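Local coordinates for protein malyl-CoA lyase/beta-methylmalyl-CoA lyase (Methylobacterium extorquens, PDB 5UGR) that belongs to the HpcH/HpaI aldolase/citrate lyase family, has a TIM-barrel fold and holds a magnesium ion, at residues A[314-317]-A[318-321]. Residues are numbered along the deposited sequence; the frame is centred on the assembly and turned at random.
Sequences LIQK and ADAM
L314 O accepts the backbone N-H of A318 at 2.9 Å, the first of four i to i+4 bonds that join 314-317 to 318-321 within an alpha helix already under way. The CB of A318 lies beside the same oxygen, 3.6 Å from L314 O. I315 O takes the N-H of D319 at 2.8 Å. The same two residues, one turn apart, also meet through their side chains. In I315, chi1 of -68° sets CG1 beside the backbone N and leaves CG2 anti to it. CG2 of I315 meets the D319 carboxylate, 3.6 Å from OD2. This is a methyl against a carboxylate, a van der Waals contact. The charge of D319 is met by R279 of helix 272-291, which forms a salt bridge with OD1. Q316 O accepts from A320 N at 3.1 Å, the least straight of the four bonds (148° at the hydrogen). K317 O receives M321 N at 3.2 Å. The K317 chain bends at chi2, chi3 and chi4, and NZ forms a salt bridge with E251 and a hydrogen bond to R12 O. These turns lie in the C-terminal half of helix 305-322. M321 rests on L13, R15 and T269 in loops, the first two just before strand 16-21 and the last just after helix 259-268, while L314, I315 and A318 pack on helix 272-291.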
ATOM      1  N   LEU A 314      22.448  24.614   1.199  1.00 20.61           N
ATOM      2  CA  LEU A 314      22.341  26.067   1.319  0.50 20.23           C
ATOM      3  C   LEU A 314      23.619  26.763   0.856  1.00 22.58           C
ATOM      4  O   LEU A 314      23.556  27.818   0.204  1.00 24.07           O
ATOM      5  CB  LEU A 314      22.000  26.504   2.728  0.50 19.09           C
ATOM      6  CG  LEU A 314      21.825  28.012   2.929  0.50 18.73           C
ATOM      7  CD1 LEU A 314      20.707  28.544   2.049  0.50 20.83           C
ATOM      8  CD2 LEU A 314      21.554  28.265   4.402  0.50 17.97           C
ATOM      9  N   ILE A 315      24.769  26.193   1.189  1.00 20.22           N
ATOM     10  CA  ILE A 315      26.036  26.764   0.757  1.00 18.82           C
ATOM     11  C   ILE A 315      26.217  26.724  -0.742  1.00 22.16           C
ATOM     12  O   ILE A 315      26.738  27.672  -1.342  1.00 25.54           O
ATOM     13  CB  ILE A 315      27.213  26.157   1.491  1.00 21.41           C
ATOM     14  CG1 ILE A 315      27.203  26.573   2.973  1.00 23.65           C
ATOM     15  CG2 ILE A 315      28.543  26.584   0.862  1.00 26.57           C
ATOM     16  CD1 ILE A 315      26.933  28.045   3.282  1.00 28.03           C
ATOM     17  N   GLN A 316      25.792  25.636  -1.372  1.00 24.41           N
ATOM     18  CA  GLN A 316      25.932  25.564  -2.823  1.00 29.17           C
ATOM     19  C   GLN A 316      25.140  26.697  -3.480  1.00 26.59           C
ATOM     20  O   GLN A 316      25.569  27.286  -4.466  1.00 30.92           O
ATOM     21  CB  GLN A 316      25.516  24.172  -3.375  1.00 35.79           C
ATOM     22  CG  GLN A 316      26.529  23.027  -3.111  1.00 38.27           C
ATOM     23  CD  GLN A 316      27.934  23.234  -3.681  1.00 41.18           C
ATOM     24  OE1 GLN A 316      28.924  23.067  -2.951  1.00 60.51           O
ATOM     25  NE2 GLN A 316      28.043  23.580  -4.970  1.00 41.17           N
ATOM     26  N   LYS A 317      23.964  26.956  -2.945  1.00 28.73           N
ATOM     27  CA  LYS A 317      23.106  28.077  -3.353  1.00 31.57           C
ATOM     28  C   LYS A 317      23.702  29.488  -3.100  1.00 28.78           C
ATOM     29  O   LYS A 317      23.676  30.370  -3.995  1.00 30.31           O
ATOM     30  CB  LYS A 317      21.684  27.910  -2.742  1.00 39.17           C
ATOM     31  CG  LYS A 317      20.716  26.968  -3.490  1.00 50.43           C
ATOM     32  CD  LYS A 317      20.833  25.476  -3.142  1.00 41.43           C
ATOM     33  CE  LYS A 317      19.539  24.792  -2.709  1.00 41.68           C
ATOM     34  NZ  LYS A 317      18.663  24.262  -3.815  1.00 27.21           N
ATOM     35  N   ALA A 318      24.284  29.698  -1.916  1.00 25.20           N
ATOM     36  CA  ALA A 318      24.980  30.945  -1.587  1.00 26.72           C
ATOM     37  C   ALA A 318      26.189  31.164  -2.500  1.00 25.30           C
ATOM     38  O   ALA A 318      26.489  32.279  -2.948  1.00 25.56           O
ATOM     39  CB  ALA A 318      25.421  30.935  -0.124  1.00 27.89           C
ATOM     40  N   ASP A 319      26.889  30.076  -2.787  1.00 21.53           N
ATOM     41  CA  ASP A 319      28.084  30.167  -3.630  1.00 21.80           C
ATOM     42  C   ASP A 319      27.659  30.580  -5.024  1.00 24.13           C
ATOM     43  O   ASP A 319      28.354  31.329  -5.696  1.00 25.53           O
ATOM     44  CB  ASP A 319      28.802  28.817  -3.694  1.00 27.99           C
ATOM     45  CG  ASP A 319      29.543  28.456  -2.380  1.00 28.45           C
ATOM     46  OD1 ASP A 319      29.659  29.311  -1.423  1.00 27.44           O
ATOM     47  OD2 ASP A 319      30.079  27.309  -2.367  1.00 44.87           O
ATOM     48  N   ALA A 320      26.530  30.042  -5.502  1.00 24.37           N
ATOM     49  CA  ALA A 320      26.024  30.399  -6.850  1.00 25.39           C
ATOM     50  C   ALA A 320      25.713  31.878  -6.982  1.00 27.13           C
ATOM     51  O   ALA A 320      25.969  32.502  -8.005  1.00 28.80           O
ATOM     52  CB  ALA A 320      24.780  29.597  -7.172  1.00 28.85           C
ATOM     53  N   MET A 321      25.145  32.435  -5.936  1.00 25.58           N
ATOM     54  CA  MET A 321      24.814  33.847  -5.888  1.00 27.80           C
ATOM     55  C   MET A 321      26.069  34.661  -6.003  1.00 27.93           C
ATOM     56  O   MET A 321      26.070  35.673  -6.678  1.00 33.51           O
ATOM     57  CB  MET A 321      24.007  34.227  -4.626  1.00 31.90           C
ATOM     58  CG  MET A 321      22.544  34.472  -4.972  1.00 32.42           C
ATOM     59  SD  MET A 321      21.841  34.889  -3.427  1.00 36.53           S
ATOM     60  CE  MET A 321      22.282  36.667  -3.540  1.00 47.09           C
TER